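Local coordinates for methyltransferase 1 (PDB 2I2X), which transfers the methyl group of methanol to the cob(I)amide carried by its corrinoid partner MtaC, a step of methanogenesis, using zinc, at residues V263-I274 with M282-S291; Y38-P49 with C307-Y317. One frame throughout, in Å; residues are numbered along the deposited sequence.

How the contacts relate
Both contacts reach the parallel sheet of the TIM barrel; in contact 1 only 285-287 is a strand of it. Strands 285-287 and 309-311 are neighbours in it, and 309-311 lies next to 40-43. The centres of contacts 1 and 2 are about 11 Å apart. Contact 1 is nested within the long chain loop that contact 2 closes. They are joined by a probable hydrogen bond, Asp268 OD2 to Ser311 OG at 2.7 Å, and by one between Thr285 OG1 and Glu42 OE1. Both reach the metal centre. Contact 1 supplies the zinc ligand Cys269 and contact 2 the potassium ligand Glu313, while Glu164 binds both ions. Ser314 of contact 2 also touches the corrinoid.

Contact 1: V263-I274 with M282-S291; sequences VGPGKDCGYENI and MPMTMEGKTS. With ZN (zinc ion), chain Q.
With chi1 64°, CG of Glu287 lies between its own backbone N and carbonyl carbon, and the extended chain carries the carboxylate to Asp268 and Cys269. Asp268 has a similar first torsion, 55°. Its carboxylate stands nearly upright to that of Glu287, the planes 81° apart, with OD2 3.3 Å from Glu287 OE1. Two like charges thus lie close. Lys267, salt-bridged to Glu84, makes a weak salt-bridge contact with Asp268 OD1; Ser311 hydrogen-bonds OD2, and His295 is the main polar partner of Glu287. Next in the loop, Cys269 SG binds zinc at 2.4 Å. Cys220 and Glu164 complete the protein ligands. The zinc loop thus lies against strand 285-287 of the TIM barrel. A single backbone bridge, Gly266 with Met284, joins them just before the strand. Thr285 N donates to Gly266 O at 3.1 Å. Asn273 ND2 adds a further tie to Thr285 O at 3.3 Å, in the carbonyl plane. Met284 lays its CG against CB of the same asparagine, 3.6 Å away. The side chain of Tyr271 crosses Glu287 at about a right angle, with CE2 3.3 Å from Glu287 O. An alanine at Tyr271 is likely to leave a gap beside Glu287 and deprive Asp297 of its hydroxyl partner. Water 1, above one face of the Tyr271 ring but offset toward its rim, links Asp268 O to Glu287 N.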
loop_
_atom_site.group_PDB
_atom_site.type_symbol
_atom_site.label_atom_id
_atom_site.label_comp_id
_atom_site.label_asym_id
_atom_site.label_seq_id
_atom_site.Cartn_x
_atom_site.Cartn_y
_atom_site.Cartn_z
ATOM N N VAL A 263 6.108 -28.977 8.414
ATOM C CA VAL A 263 7.005 -29.172 7.276
ATOM C C VAL A 263 7.235 -27.855 6.552
ATOM O O VAL A 263 8.017 -27.780 5.585
ATOM C CB VAL A 263 6.416 -30.227 6.262
ATOM C CG1 VAL A 263 6.290 -31.631 6.919
ATOM C CG2 VAL A 263 5.072 -29.773 5.705
ATOM N N GLY A 264 6.545 -26.819 7.025
ATOM C CA GLY A 264 6.622 -25.493 6.425
ATOM C C GLY A 264 5.552 -25.314 5.356
ATOM O O GLY A 264 4.874 -26.268 4.988
ATOM N N PRO A 265 5.424 -24.102 4.800
ATOM C CA PRO A 265 6.185 -22.890 5.075
ATOM C C PRO A 265 5.776 -22.225 6.373
ATOM O O PRO A 265 4.595 -22.128 6.658
ATOM C CB PRO A 265 5.834 -21.984 3.892
ATOM C CG PRO A 265 4.470 -22.474 3.420
ATOM C CD PRO A 265 4.443 -23.941 3.710
ATOM N N GLY A 266 6.748 -21.773 7.163
ATOM C CA GLY A 266 6.450 -21.048 8.386
ATOM C C GLY A 266 5.734 -19.740 8.128
ATOM O O GLY A 266 5.841 -19.159 7.056
ATOM N N LYS A 267 5.012 -19.270 9.127
ATOM C CA LYS A 267 4.340 -17.976 9.090
ATOM C C LYS A 267 5.220 -16.796 8.817
ATOM O O LYS A 267 6.298 -16.669 9.366
ATOM C CB LYS A 267 3.633 -17.714 10.417
ATOM C CG LYS A 267 2.281 -18.396 10.508
ATOM C CD LYS A 267 1.239 -17.512 9.899
ATOM C CE LYS A 267 0.979 -16.325 10.793
ATOM N NZ LYS A 267 0.217 -15.321 10.031
ATOM N N ASP A 268 4.670 -15.901 8.002
ATOM C CA ASP A 268 5.302 -14.667 7.549
ATOM C C ASP A 268 5.933 -13.813 8.642
ATOM O O ASP A 268 7.047 -13.320 8.485
ATOM C CB ASP A 268 4.282 -13.845 6.750
ATOM C CG ASP A 268 3.001 -13.585 7.518
ATOM O OD1 ASP A 268 2.878 -14.039 8.683
ATOM O OD2 ASP A 268 2.112 -12.907 6.969
ATOM N N CYS A 269 5.230 -13.622 9.744
ATOM C CA CYS A 269 5.741 -12.748 10.801
ATOM C C CYS A 269 6.828 -13.415 11.658
ATOM O O CYS A 269 7.365 -12.796 12.602
ATOM C CB CYS A 269 4.604 -12.207 11.674
ATOM S SG CYS A 269 3.584 -13.480 12.457
ATOM N N GLY A 270 7.170 -14.644 11.294
ATOM C CA GLY A 270 8.308 -15.360 11.890
ATOM C C GLY A 270 9.615 -14.876 11.284
ATOM O O GLY A 270 10.245 -15.572 10.485
ATOM N N TYR A 271 10.055 -13.679 11.659
ATOM C CA TYR A 271 11.321 -13.214 11.155
ATOM C C TYR A 271 12.470 -14.152 11.493
ATOM O O TYR A 271 13.470 -14.185 10.770
ATOM C CB TYR A 271 11.606 -11.850 11.717
ATOM C CG TYR A 271 10.794 -10.715 11.113
ATOM C CD1 TYR A 271 9.518 -10.436 11.570
ATOM C CD2 TYR A 271 11.342 -9.880 10.130
ATOM C CE1 TYR A 271 8.796 -9.374 11.073
ATOM C CE2 TYR A 271 10.618 -8.823 9.609
ATOM C CZ TYR A 271 9.338 -8.566 10.094
ATOM O OH TYR A 271 8.586 -7.493 9.618
ATOM N N GLU A 272 12.348 -14.887 12.606
ATOM C CA GLU A 272 13.343 -15.862 12.985
ATOM C C GLU A 272 13.368 -17.070 12.033
ATOM O O GLU A 272 14.245 -17.940 12.154
ATOM C CB GLU A 272 13.114 -16.330 14.434
ATOM C CG GLU A 272 11.838 -17.204 14.700
ATOM C CD GLU A 272 10.549 -16.392 14.815
ATOM O OE1 GLU A 272 9.531 -16.984 15.276
ATOM O OE2 GLU A 272 10.545 -15.181 14.434
ATOM N N ASN A 273 12.402 -17.135 11.097
ATOM C CA ASN A 273 12.341 -18.234 10.116
ATOM C C ASN A 273 13.637 -18.413 9.335
ATOM O O ASN A 273 13.938 -19.527 8.850
ATOM C CB ASN A 273 11.174 -18.076 9.141
ATOM C CG ASN A 273 9.822 -18.319 9.789
ATOM O OD1 ASN A 273 9.726 -18.843 10.909
ATOM N ND2 ASN A 273 8.756 -17.897 9.100
ATOM N N ILE A 274 14.417 -17.341 9.207
ATOM C CA ILE A 274 15.686 -17.493 8.494
ATOM C C ILE A 274 16.608 -18.491 9.263
ATOM O O ILE A 274 17.227 -19.401 8.670
ATOM C CB ILE A 274 16.368 -16.132 8.177
ATOM C CG1 ILE A 274 17.710 -16.330 7.470
ATOM C CG2 ILE A 274 16.562 -15.286 9.465
ATOM C CD1 ILE A 274 17.646 -16.935 6.117
ATOM N N MET A 282 13.620 -26.396 5.447
ATOM C CA MET A 282 12.207 -26.275 5.120
ATOM C C MET A 282 11.889 -24.855 4.643
ATOM O O MET A 282 12.604 -23.895 5.026
ATOM C CB MET A 282 11.352 -26.614 6.332
ATOM C CG MET A 282 11.237 -28.104 6.544
ATOM S SD MET A 282 10.609 -28.509 8.175
ATOM C CE MET A 282 10.593 -30.285 8.106
ATOM N N PRO A 283 10.844 -24.714 3.800
ATOM C CA PRO A 283 10.519 -23.424 3.258
ATOM C C PRO A 283 9.849 -22.503 4.278
ATOM O O PRO A 283 9.188 -22.992 5.211
ATOM C CB PRO A 283 9.553 -23.771 2.113
ATOM C CG PRO A 283 8.852 -24.936 2.624
ATOM C CD PRO A 283 9.949 -25.747 3.260
ATOM N N MET A 284 9.996 -21.183 4.072
ATOM C CA MET A 284 9.472 -20.183 5.010
ATOM C C MET A 284 8.907 -18.973 4.264
ATOM O O MET A 284 9.474 -18.519 3.278
ATOM C CB MET A 284 10.564 -19.703 5.951
ATOM C CG MET A 284 11.238 -20.798 6.765
ATOM S SD MET A 284 10.194 -21.480 8.090
ATOM C CE MET A 284 10.713 -23.203 8.036
ATOM N N THR A 285 7.777 -18.458 4.746
ATOM C CA THR A 285 7.322 -17.152 4.335
ATOM C C THR A 285 8.019 -16.057 5.133
ATOM O O THR A 285 8.319 -16.236 6.321
ATOM C CB THR A 285 5.826 -17.043 4.518
ATOM O OG1 THR A 285 5.222 -18.156 3.862
ATOM C CG2 THR A 285 5.303 -15.780 3.896
ATOM N N MET A 286 8.265 -14.918 4.483
ATOM C CA MET A 286 8.818 -13.741 5.179
ATOM C C MET A 286 7.985 -12.509 4.843
ATOM O O MET A 286 7.119 -12.565 3.947
ATOM C CB MET A 286 10.287 -13.523 4.820
ATOM C CG MET A 286 11.177 -14.761 4.989
ATOM S SD MET A 286 11.491 -15.293 6.702
ATOM C CE MET A 286 12.555 -13.982 7.370
ATOM N N GLU A 287 8.243 -11.404 5.548
ATOM C CA GLU A 287 7.588 -10.123 5.293
ATOM C C GLU A 287 8.553 -9.006 5.637
ATOM O O GLU A 287 9.289 -9.095 6.629
ATOM C CB GLU A 287 6.336 -9.964 6.150
ATOM C CG GLU A 287 6.616 -9.928 7.648
ATOM C CD GLU A 287 5.357 -10.085 8.473
ATOM O OE1 GLU A 287 4.527 -10.939 8.113
ATOM O OE2 GLU A 287 5.173 -9.339 9.455
ATOM N N GLY A 288 8.540 -7.945 4.839
ATOM C CA GLY A 288 9.410 -6.819 5.089
ATOM C C GLY A 288 8.904 -5.570 4.408
ATOM O O GLY A 288 7.817 -5.084 4.696
ATOM N N LYS A 289 9.683 -5.078 3.461
ATOM C CA LYS A 289 9.367 -3.817 2.798
ATOM C C LYS A 289 7.936 -3.726 2.239
ATOM O O LYS A 289 7.399 -2.615 2.138
ATOM C CB LYS A 289 10.389 -3.526 1.701
ATOM C CG LYS A 289 10.204 -4.313 0.433
ATOM C CD LYS A 289 10.993 -3.674 -0.661
ATOM C CE LYS A 289 11.319 -4.636 -1.783
ATOM N NZ LYS A 289 12.366 -4.017 -2.683
ATOM N N THR A 290 7.359 -4.870 1.848
ATOM C CA THR A 290 6.032 -4.925 1.269
ATOM C C THR A 290 4.974 -5.403 2.283
ATOM O O THR A 290 3.884 -5.880 1.913
ATOM C CB THR A 290 6.005 -5.739 -0.030
ATOM O OG1 THR A 290 7.069 -5.298 -0.874
ATOM C CG2 THR A 290 4.668 -5.520 -0.805
ATOM N N SER A 291 5.285 -5.239 3.567
ATOM C CA SER A 291 4.272 -5.443 4.629
ATOM C C SER A 291 4.075 -4.153 5.429
ATOM O O SER A 291 3.524 -4.185 6.532
ATOM C CB SER A 291 4.632 -6.631 5.556
ATOM O OG SER A 291 5.868 -6.392 6.225
HETATM ZN ZN ZN Q . 1.966 -12.308 13.772
HETATM O O HOH W 1 9.661 -12.147 8.143
#

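Contact 2: Y38-P49 with C307-Y317; sequences YTIPEINYAPRP and CDCWSNESVEY. With K (potassium ion), chain S.
Ile40 and Cys309 start the tight half of this contact, where strands 40-43 and 309-311 run parallel and their short axes approach to 4.4 Å. Ile40 N donates to Asp308 O, and Ile40 O accepts from Trp310 N. Glu42 N reaches Trp310 O at 2.8 Å. Side chains of Ile40 and Cys309 share one face of the sheet. Glu42 points the same way, and its carboxylate is held by Thr285 and Arg123. Past the strands, Asn312 takes over with its amide. A chi1 of 68° sets CG between the backbone N and the carbonyl carbon. Asn312 OD1 then receives Asn44 N at 2.8 Å, in plane on a lone pair. Asn312 ND2 donates to Asn44 O at 3.3 Å, from above that carbonyl plane. Two bonds to one residue fix the rotation of the amide. CD1 of Ile43 packs 3.4 Å from the same OD1. These are neighbouring strands of the TIM barrel, and the loops that follow them lead to the active site. An ST turn, Glu313 N to Ser311 OG, starts the second loop. Glu313 OE1 binds potassium at 3.2 Å, together with Glu86 and Glu164. Ser314 touches the corrinoid. Further on, Ala46 is bonded through N to Val315 O and through O to Tyr317 N. The far end is looser and partly exposed. Tyr317 O lies over one face of the Arg48 guanidinium without a bond to it. Arg48 NH2 comes 3.7 Å from Tyr317 CD2, the guanidinium and ring planes almost perpendicular. Arg48 has its salt bridge with Glu61. Water 4 spans Pro47 O and Glu316 OE1, while Phe321 of the second subunit packs on Ala46 and Glu316.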
loop_
_atom_site.group_PDB
_atom_site.type_symbol
_atom_site.label_atom_id
_atom_site.label_comp_id
_atom_site.label_asym_id
_atom_site.label_seq_id
_atom_site.Cartn_x
_atom_site.Cartn_y
_atom_site.Cartn_z
ATOM N N TYR A 38 10.840 -21.433 -7.094
ATOM C CA TYR A 38 10.194 -20.133 -7.315
ATOM C C TYR A 38 9.565 -19.547 -6.042
ATOM O O TYR A 38 8.936 -20.278 -5.276
ATOM C CB TYR A 38 9.151 -20.179 -8.447
ATOM C CG TYR A 38 7.992 -21.133 -8.256
ATOM C CD1 TYR A 38 8.046 -22.445 -8.734
ATOM C CD2 TYR A 38 6.836 -20.713 -7.618
ATOM C CE1 TYR A 38 6.957 -23.319 -8.574
ATOM C CE2 TYR A 38 5.738 -21.569 -7.452
ATOM C CZ TYR A 38 5.800 -22.870 -7.935
ATOM O OH TYR A 38 4.673 -23.678 -7.796
ATOM N N THR A 39 9.725 -18.237 -5.847
ATOM C CA THR A 39 9.082 -17.553 -4.733
ATOM C C THR A 39 7.603 -17.340 -5.039
ATOM O O THR A 39 7.216 -17.237 -6.205
ATOM C CB THR A 39 9.750 -16.200 -4.443
ATOM O OG1 THR A 39 9.701 -15.379 -5.624
ATOM C CG2 THR A 39 11.213 -16.394 -4.000
ATOM N N ILE A 40 6.774 -17.283 -4.002
ATOM C CA ILE A 40 5.327 -17.123 -4.183
ATOM C C ILE A 40 4.790 -15.996 -3.311
ATOM O O ILE A 40 5.099 -15.948 -2.110
ATOM C CB ILE A 40 4.560 -18.381 -3.790
ATOM C CG1 ILE A 40 5.025 -19.593 -4.592
ATOM C CG2 ILE A 40 3.088 -18.191 -4.020
ATOM C CD1 ILE A 40 4.894 -20.876 -3.792
ATOM N N PRO A 41 3.976 -15.087 -3.900
ATOM C CA PRO A 41 3.379 -14.065 -3.033
ATOM C C PRO A 41 2.294 -14.666 -2.153
ATOM O O PRO A 41 1.566 -15.557 -2.584
ATOM C CB PRO A 41 2.793 -13.053 -4.032
ATOM C CG PRO A 41 2.504 -13.867 -5.270
ATOM C CD PRO A 41 3.564 -14.941 -5.312
ATOM N N GLU A 42 2.190 -14.162 -0.927
ATOM C CA GLU A 42 1.190 -14.615 0.045
ATOM C C GLU A 42 0.461 -13.376 0.560
ATOM O O GLU A 42 1.032 -12.563 1.303
ATOM C CB GLU A 42 1.852 -15.395 1.200
ATOM C CG GLU A 42 0.883 -15.891 2.334
ATOM C CD GLU A 42 1.392 -17.156 3.143
ATOM O OE1 GLU A 42 2.626 -17.393 3.306
ATOM O OE2 GLU A 42 0.537 -17.943 3.605
ATOM N N ILE A 43 -0.794 -13.220 0.171
ATOM C CA ILE A 43 -1.527 -12.013 0.538
ATOM C C ILE A 43 -2.363 -12.221 1.815
ATOM O O ILE A 43 -3.025 -13.256 1.986
ATOM C CB ILE A 43 -2.390 -11.472 -0.654
ATOM C CG1 ILE A 43 -3.077 -10.146 -0.302
ATOM C CG2 ILE A 43 -3.392 -12.547 -1.125
ATOM C CD1 ILE A 43 -2.158 -8.899 -0.265
ATOM N N ASN A 44 -2.303 -11.217 2.693
ATOM C CA ASN A 44 -3.026 -11.195 3.962
ATOM C C ASN A 44 -3.995 -10.032 3.973
ATOM O O ASN A 44 -3.891 -9.148 3.118
ATOM C CB ASN A 44 -2.057 -11.105 5.124
ATOM C CG ASN A 44 -1.585 -12.471 5.569
ATOM O OD1 ASN A 44 -2.265 -13.146 6.345
ATOM N ND2 ASN A 44 -0.444 -12.908 5.047
ATOM N N TYR A 45 -4.940 -10.053 4.913
ATOM C CA TYR A 45 -6.107 -9.153 4.896
ATOM C C TYR A 45 -6.911 -9.321 6.181
ATOM O O TYR A 45 -6.877 -10.380 6.781
ATOM C CB TYR A 45 -7.029 -9.468 3.706
ATOM C CG TYR A 45 -7.124 -10.959 3.404
ATOM C CD1 TYR A 45 -8.026 -11.771 4.066
ATOM C CD2 TYR A 45 -6.297 -11.542 2.453
ATOM C CE1 TYR A 45 -8.088 -13.137 3.779
ATOM C CE2 TYR A 45 -6.354 -12.876 2.171
ATOM C CZ TYR A 45 -7.245 -13.673 2.827
ATOM O OH TYR A 45 -7.279 -15.008 2.520
ATOM N N ALA A 46 -7.609 -8.261 6.591
ATOM C CA ALA A 46 -8.548 -8.271 7.716
ATOM C C ALA A 46 -9.853 -7.641 7.191
ATOM O O ALA A 46 -9.823 -6.573 6.563
ATOM C CB ALA A 46 -8.006 -7.459 8.896
ATOM N N PRO A 47 -10.996 -8.300 7.433
ATOM C CA PRO A 47 -12.264 -7.698 7.074
ATOM C C PRO A 47 -12.520 -6.418 7.867
ATOM O O PRO A 47 -11.842 -6.149 8.857
ATOM C CB PRO A 47 -13.288 -8.784 7.405
ATOM C CG PRO A 47 -12.625 -9.713 8.344
ATOM C CD PRO A 47 -11.148 -9.637 8.054
ATOM N N ARG A 48 -13.459 -5.598 7.404
ATOM C CA ARG A 48 -13.816 -4.393 8.132
ATOM C C ARG A 48 -14.640 -4.784 9.372
ATOM O O ARG A 48 -15.225 -5.856 9.371
ATOM C CB ARG A 48 -14.589 -3.445 7.215
ATOM C CG ARG A 48 -13.748 -2.784 6.148
ATOM C CD ARG A 48 -14.608 -2.307 5.011
ATOM N NE ARG A 48 -15.116 -3.390 4.164
ATOM C CZ ARG A 48 -15.648 -3.200 2.948
ATOM N NH1 ARG A 48 -15.720 -1.976 2.430
ATOM N NH2 ARG A 48 -16.083 -4.234 2.229
ATOM N N PRO A 49 -14.678 -3.928 10.429
ATOM C CA PRO A 49 -15.484 -4.223 11.639
ATOM C C PRO A 49 -16.925 -4.647 11.320
ATOM O O PRO A 49 -17.423 -5.617 11.907
ATOM C CB PRO A 49 -15.511 -2.893 12.400
ATOM C CG PRO A 49 -14.458 -2.070 11.848
ATOM C CD PRO A 49 -13.973 -2.638 10.539
ATOM N N CYS A 307 13.686 -16.060 1.429
ATOM C CA CYS A 307 12.285 -16.392 1.603
ATOM C C CYS A 307 11.819 -17.394 0.552
ATOM O O CYS A 307 12.408 -17.498 -0.496
ATOM C CB CYS A 307 11.416 -15.142 1.534
ATOM S SG CYS A 307 11.387 -14.365 -0.107
ATOM N N ASP A 308 10.743 -18.117 0.845
ATOM C CA ASP A 308 10.087 -18.949 -0.146
ATOM C C ASP A 308 8.758 -18.326 -0.526
ATOM O O ASP A 308 8.360 -18.356 -1.707
ATOM C CB ASP A 308 9.926 -20.380 0.357
ATOM C CG ASP A 308 11.283 -21.033 0.666
ATOM O OD1 ASP A 308 11.873 -21.656 -0.260
ATOM O OD2 ASP A 308 11.777 -20.891 1.819
ATOM N N CYS A 309 8.073 -17.751 0.463
ATOM C CA CYS A 309 6.860 -16.963 0.202
ATOM C C CYS A 309 7.038 -15.573 0.783
ATOM O O CYS A 309 7.843 -15.377 1.693
ATOM C CB CYS A 309 5.609 -17.671 0.727
ATOM S SG CYS A 309 5.618 -19.446 0.289
ATOM N N TRP A 310 6.311 -14.609 0.237
ATOM C CA TRP A 310 6.559 -13.196 0.516
ATOM C C TRP A 310 5.215 -12.565 0.783
ATOM O O TRP A 310 4.323 -12.598 -0.079
ATOM C CB TRP A 310 7.246 -12.572 -0.676
ATOM C CG TRP A 310 7.660 -11.123 -0.592
ATOM C CD1 TRP A 310 7.388 -10.154 -1.523
ATOM C CD2 TRP A 310 8.462 -10.497 0.416
ATOM N NE1 TRP A 310 7.954 -8.961 -1.150
ATOM C CE2 TRP A 310 8.633 -9.140 0.030
ATOM C CE3 TRP A 310 9.057 -10.943 1.607
ATOM C CZ2 TRP A 310 9.372 -8.216 0.795
ATOM C CZ3 TRP A 310 9.799 -10.028 2.370
ATOM C CH2 TRP A 310 9.946 -8.673 1.956
ATOM N N SER A 311 5.075 -12.035 2.003
ATOM C CA SER A 311 3.813 -11.557 2.514
ATOM C C SER A 311 3.746 -10.039 2.864
ATOM O O SER A 311 4.771 -9.414 3.126
ATOM C CB SER A 311 3.474 -12.402 3.738
ATOM O OG SER A 311 2.500 -11.776 4.560
ATOM N N ASN A 312 2.526 -9.488 2.884
ATOM C CA ASN A 312 2.258 -8.093 3.294
ATOM C C ASN A 312 1.752 -8.009 4.722
ATOM O O ASN A 312 1.329 -6.930 5.175
ATOM C CB ASN A 312 1.173 -7.467 2.399
ATOM C CG ASN A 312 -0.177 -8.119 2.620
ATOM O OD1 ASN A 312 -0.283 -9.331 2.525
ATOM N ND2 ASN A 312 -1.204 -7.326 2.964
ATOM N N GLU A 313 1.741 -9.168 5.402
ATOM C CA GLU A 313 1.429 -9.306 6.836
ATOM C C GLU A 313 -0.053 -9.129 7.096
ATOM O O GLU A 313 -0.730 -10.052 7.533
ATOM C CB GLU A 313 2.274 -8.358 7.695
ATOM C CG GLU A 313 1.905 -8.304 9.175
ATOM C CD GLU A 313 1.959 -9.664 9.890
ATOM O OE1 GLU A 313 1.418 -9.736 11.020
ATOM O OE2 GLU A 313 2.534 -10.650 9.348
ATOM N N SER A 314 -0.562 -7.939 6.805
ATOM C CA SER A 314 -1.970 -7.655 6.962
ATOM C C SER A 314 -2.322 -6.244 6.494
ATOM O O SER A 314 -1.510 -5.316 6.591
ATOM C CB SER A 314 -2.373 -7.793 8.418
ATOM O OG SER A 314 -3.782 -7.916 8.462
ATOM N N VAL A 315 -3.545 -6.091 6.012
ATOM C CA VAL A 315 -4.090 -4.799 5.666
ATOM C C VAL A 315 -5.608 -4.928 5.756
ATOM O O VAL A 315 -6.167 -6.002 5.462
ATOM C CB VAL A 315 -3.673 -4.400 4.228
ATOM C CG1 VAL A 315 -4.291 -5.379 3.168
ATOM C CG2 VAL A 315 -3.995 -2.907 3.922
ATOM N N GLU A 316 -6.278 -3.846 6.157
ATOM C CA GLU A 316 -7.739 -3.821 6.128
ATOM C C GLU A 316 -8.256 -3.870 4.701
ATOM O O GLU A 316 -7.720 -3.214 3.828
ATOM C CB GLU A 316 -8.306 -2.580 6.809
ATOM C CG GLU A 316 -9.828 -2.622 6.842
ATOM C CD GLU A 316 -10.419 -1.395 7.420
ATOM O OE1 GLU A 316 -10.962 -1.503 8.546
ATOM O OE2 GLU A 316 -10.315 -0.318 6.757
ATOM N N TYR A 317 -9.300 -4.645 4.472
ATOM C CA TYR A 317 -9.921 -4.649 3.174
ATOM C C TYR A 317 -10.715 -3.347 2.951
ATOM O O TYR A 317 -11.778 -3.157 3.566
ATOM C CB TYR A 317 -10.828 -5.868 3.027
ATOM C CG TYR A 317 -11.492 -5.968 1.685
ATOM C CD1 TYR A 317 -10.729 -6.070 0.514
ATOM C CD2 TYR A 317 -12.888 -5.980 1.577
ATOM C CE1 TYR A 317 -11.337 -6.173 -0.751
ATOM C CE2 TYR A 317 -13.523 -6.100 0.304
ATOM C CZ TYR A 317 -12.728 -6.194 -0.849
ATOM O OH TYR A 317 -13.322 -6.292 -2.083
HETATM K K K S . -0.414 -12.026 12.191
HETATM O O HOH W 2 8.359 -21.040 -2.784
HETATM O O HOH W 3 -4.669 -10.259 8.746
HETATM O O HOH W 4 -10.283 -3.608 10.225
#